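Local coordinates for binding domain (Hc) of Paraclostridial Mosquitocidal Protein 1 (Paraclostridium bifermentans, PDB 6HOX), which forms the receptor-binding part of a botulinum-like neurotoxin that specifically targets Anopheles mosquitoes, and serves in targeting host nerve cells, at residues 267-277 and 287-295. Numbering follows the deposited sequence.
Sequences NQAILGGPLRS and YPYISRMRT
R276 and Y289 face each other as a hydrogen-bonded antiparallel pair, and their side chains run the same way. R276 CB sits over the face of the Y289 ring, 4.0 Å from its centroid, in a CH-pi contact. With CG anti to the carbonyl carbon (chi1 -61°), the chain runs alongside the ring. R276 CD packs on S291 CB at 3.6 Å. The chain bends at chi3, and the guanidinium has Y289 OH over one face, offset toward its rim. R276 NE and Y289 OH are 3.4 Å apart, but the angle is too poor for a hydrogen bond. NH1 comes nearest S291 OG. The charge is paired with D313 in a salt bridge. R276 N gives a nearly straight bond to Y289 O, and Y289 N bonds back to R276 O, both 2.8 Å. This is the beta hairpin of strands 275-280 and 285-291, in the C-terminal receptor-binding domain with its beta-trefoil fold. L275, P288 and I290 lie on the other face of the hairpin. L275 CD1 meets I290 CD1, and I290 CG2 rests on G273 O at 3.6 Å. At the open end S291 N bonds P274 O. The buried S291 O has no hydrogen-bond partner. In the adjoining loops R294 N bonds G272 O at 2.7 Å, from above the carbonyl plane. Bends at chi2 and chi3 bring M293 SD to G272 N, which gives it a weak bond at 3.2 Å.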
loop_
_atom_site.group_PDB
_atom_site.type_symbol
_atom_site.label_atom_id
_atom_site.label_comp_id
_atom_site.label_asym_id
_atom_site.label_seq_id
_atom_site.Cartn_x
_atom_site.Cartn_y
_atom_site.Cartn_z
ATOM N N ASN A 267 -1.835 14.736 -6.426
ATOM C CA ASN A 267 -1.275 14.455 -7.722
ATOM C C ASN A 267 0.068 13.762 -7.525
ATOM O O ASN A 267 0.869 14.204 -6.714
ATOM C CB ASN A 267 -1.074 15.714 -8.560
ATOM C CG ASN A 267 -0.695 15.376 -9.984
ATOM O OD1 ASN A 267 0.474 15.163 -10.288
ATOM N ND2 ASN A 267 -1.680 15.304 -10.860
ATOM N N GLN A 268 0.299 12.691 -8.293
ATOM C CA GLN A 268 1.472 11.856 -8.091
ATOM C C GLN A 268 2.753 12.679 -8.269
ATOM O O GLN A 268 3.752 12.383 -7.641
ATOM C CB GLN A 268 1.448 10.643 -9.015
ATOM C CG GLN A 268 2.641 9.717 -8.821
ATOM C CD GLN A 268 2.522 8.515 -9.713
ATOM O OE1 GLN A 268 2.617 8.620 -10.934
ATOM N NE2 GLN A 268 2.208 7.377 -9.112
ATOM N N ALA A 269 2.717 13.722 -9.102
ATOM C CA ALA A 269 3.912 14.485 -9.425
ATOM C C ALA A 269 4.348 15.361 -8.242
ATOM O O ALA A 269 5.493 15.715 -8.184
ATOM C CB ALA A 269 3.700 15.300 -10.687
ATOM N N ILE A 270 3.444 15.687 -7.307
ATOM C CA ILE A 270 3.759 16.528 -6.143
ATOM C C ILE A 270 3.053 15.950 -4.927
ATOM O O ILE A 270 1.981 16.415 -4.551
ATOM C CB ILE A 270 3.329 17.996 -6.352
ATOM C CG1 ILE A 270 3.879 18.568 -7.655
ATOM C CG2 ILE A 270 3.720 18.869 -5.173
ATOM C CD1 ILE A 270 2.917 18.420 -8.800
ATOM N N LEU A 271 3.678 14.949 -4.308
ATOM C CA LEU A 271 3.037 14.184 -3.243
ATOM C C LEU A 271 2.704 15.075 -2.041
ATOM O O LEU A 271 1.644 14.928 -1.450
ATOM C CB LEU A 271 3.964 13.039 -2.840
ATOM C CG LEU A 271 4.107 11.949 -3.897
ATOM C CD1 LEU A 271 5.225 10.991 -3.518
ATOM C CD2 LEU A 271 2.790 11.213 -4.080
ATOM N N GLY A 272 3.605 16.013 -1.724
ATOM C CA GLY A 272 3.458 16.926 -0.592
ATOM C C GLY A 272 2.737 18.225 -0.936
ATOM O O GLY A 272 2.628 19.130 -0.083
ATOM N N GLY A 273 2.208 18.329 -2.159
ATOM C CA GLY A 273 1.471 19.533 -2.604
ATOM C C GLY A 273 0.002 19.463 -2.196
ATOM O O GLY A 273 -0.720 18.581 -2.638
ATOM N N PRO A 274 -0.499 20.363 -1.320
ATOM C CA PRO A 274 -1.898 20.307 -0.891
ATOM C C PRO A 274 -2.870 20.850 -1.954
ATOM O O PRO A 274 -2.589 21.873 -2.563
ATOM C CB PRO A 274 -1.894 21.215 0.352
ATOM C CG PRO A 274 -0.832 22.252 0.049
ATOM C CD PRO A 274 0.238 21.483 -0.708
ATOM N N LEU A 275 -3.996 20.161 -2.167
ATOM C CA LEU A 275 -5.048 20.655 -3.053
ATOM C C LEU A 275 -5.735 21.824 -2.337
ATOM O O LEU A 275 -6.272 21.678 -1.229
ATOM C CB LEU A 275 -6.022 19.522 -3.389
ATOM C CG LEU A 275 -7.280 19.895 -4.172
ATOM C CD1 LEU A 275 -6.971 20.214 -5.624
ATOM C CD2 LEU A 275 -8.294 18.774 -4.104
ATOM N N ARG A 276 -5.665 22.995 -2.977
ATOM C CA ARG A 276 -6.271 24.234 -2.469
ATOM C C ARG A 276 -7.227 24.787 -3.541
ATOM O O ARG A 276 -7.332 24.231 -4.644
ATOM C CB ARG A 276 -5.170 25.222 -2.067
ATOM C CG ARG A 276 -4.249 24.713 -0.964
ATOM C CD ARG A 276 -3.113 25.668 -0.628
ATOM N NE ARG A 276 -3.617 26.930 -0.100
ATOM C CZ ARG A 276 -2.859 27.905 0.391
ATOM N NH1 ARG A 276 -1.541 27.774 0.382
ATOM N NH2 ARG A 276 -3.421 28.995 0.893
ATOM N N SER A 277 -7.945 25.860 -3.189
ATOM C CA SER A 277 -8.808 26.572 -4.134
ATOM C C SER A 277 -8.725 28.083 -3.893
ATOM O O SER A 277 -8.411 28.545 -2.802
ATOM C CB SER A 277 -10.228 26.100 -4.061
ATOM O OG SER A 277 -10.801 26.421 -2.810
ATOM N N TYR A 287 -11.219 28.231 -8.511
ATOM C CA TYR A 287 -10.294 27.350 -9.205
ATOM C C TYR A 287 -9.568 26.476 -8.181
ATOM O O TYR A 287 -8.940 26.991 -7.260
ATOM C CB TYR A 287 -9.274 28.148 -10.023
ATOM C CG TYR A 287 -9.810 28.763 -11.292
ATOM C CD1 TYR A 287 -10.591 29.910 -11.272
ATOM C CD2 TYR A 287 -9.562 28.181 -12.521
ATOM C CE1 TYR A 287 -11.086 30.472 -12.442
ATOM C CE2 TYR A 287 -10.052 28.727 -13.699
ATOM C CZ TYR A 287 -10.819 29.881 -13.665
ATOM O OH TYR A 287 -11.305 30.396 -14.840
ATOM N N PRO A 288 -9.596 25.127 -8.311
ATOM C CA PRO A 288 -8.726 24.285 -7.491
ATOM C C PRO A 288 -7.314 24.318 -8.091
ATOM O O PRO A 288 -7.160 24.431 -9.302
ATOM C CB PRO A 288 -9.410 22.915 -7.578
ATOM C CG PRO A 288 -10.003 22.910 -8.976
ATOM C CD PRO A 288 -10.445 24.344 -9.221
ATOM N N TYR A 289 -6.295 24.196 -7.238
ATOM C CA TYR A 289 -4.913 24.098 -7.702
ATOM C C TYR A 289 -4.103 23.251 -6.705
ATOM O O TYR A 289 -4.499 23.091 -5.551
ATOM C CB TYR A 289 -4.328 25.503 -7.909
ATOM C CG TYR A 289 -4.120 26.300 -6.644
ATOM C CD1 TYR A 289 -5.169 26.976 -6.045
ATOM C CD2 TYR A 289 -2.878 26.365 -6.035
ATOM C CE1 TYR A 289 -4.994 27.697 -4.876
ATOM C CE2 TYR A 289 -2.684 27.085 -4.864
ATOM C CZ TYR A 289 -3.747 27.752 -4.283
ATOM O OH TYR A 289 -3.557 28.464 -3.128
ATOM N N ILE A 290 -2.986 22.677 -7.171
ATOM C CA ILE A 290 -2.031 22.028 -6.271
ATOM C C ILE A 290 -0.991 23.079 -5.875
ATOM O O ILE A 290 -0.367 23.701 -6.725
ATOM C CB ILE A 290 -1.375 20.779 -6.895
ATOM C CG1 ILE A 290 -2.406 19.774 -7.410
ATOM C CG2 ILE A 290 -0.445 20.105 -5.893
ATOM C CD1 ILE A 290 -3.112 19.024 -6.305
ATOM N N SER A 291 -0.842 23.279 -4.567
ATOM C CA SER A 291 0.110 24.216 -4.034
ATOM C C SER A 291 1.502 23.582 -4.022
ATOM O O SER A 291 1.645 22.393 -4.288
ATOM C CB SER A 291 -0.310 24.657 -2.668
ATOM O OG SER A 291 0.373 25.835 -2.289
ATOM N N ARG A 292 2.516 24.381 -3.680
ATOM C CA ARG A 292 3.896 23.900 -3.643
ATOM C C ARG A 292 4.020 22.769 -2.610
ATOM O O ARG A 292 3.280 22.710 -1.626
ATOM C CB ARG A 292 4.875 25.055 -3.387
ATOM C CG ARG A 292 4.635 25.835 -2.101
ATOM C CD ARG A 292 5.741 26.847 -1.816
ATOM N NE ARG A 292 5.600 28.123 -2.531
ATOM C CZ ARG A 292 6.456 28.591 -3.445
ATOM N NH1 ARG A 292 7.490 27.859 -3.826
ATOM N NH2 ARG A 292 6.278 29.790 -3.973
ATOM N N MET A 293 4.976 21.873 -2.868
ATOM C CA MET A 293 5.294 20.713 -2.041
ATOM C C MET A 293 5.601 21.174 -0.608
ATOM O O MET A 293 6.434 22.043 -0.401
ATOM C CB MET A 293 6.513 20.000 -2.637
ATOM C CG MET A 293 6.995 18.783 -1.850
ATOM S SD MET A 293 6.475 17.216 -2.582
ATOM C CE MET A 293 7.409 17.232 -4.111
ATOM N N ARG A 294 4.892 20.608 0.371
ATOM C CA ARG A 294 5.211 20.765 1.784
ATOM C C ARG A 294 5.815 19.452 2.297
ATOM O O ARG A 294 5.276 18.385 2.010
ATOM C CB ARG A 294 3.963 21.141 2.588
ATOM C CG ARG A 294 3.305 22.452 2.175
ATOM C CD ARG A 294 2.035 22.745 2.962
ATOM N NE ARG A 294 2.342 23.132 4.331
ATOM C CZ ARG A 294 2.047 22.437 5.426
ATOM N NH1 ARG A 294 1.289 21.352 5.371
ATOM N NH2 ARG A 294 2.537 22.835 6.586
ATOM N N THR A 295 6.926 19.549 3.045
ATOM C CA THR A 295 7.623 18.411 3.627
ATOM C C THR A 295 7.991 18.718 5.079
ATOM O O THR A 295 8.069 19.878 5.477
ATOM C CB THR A 295 8.878 18.025 2.827
ATOM O OG1 THR A 295 9.835 19.074 2.891
ATOM C CG2 THR A 295 8.601 17.720 1.368
#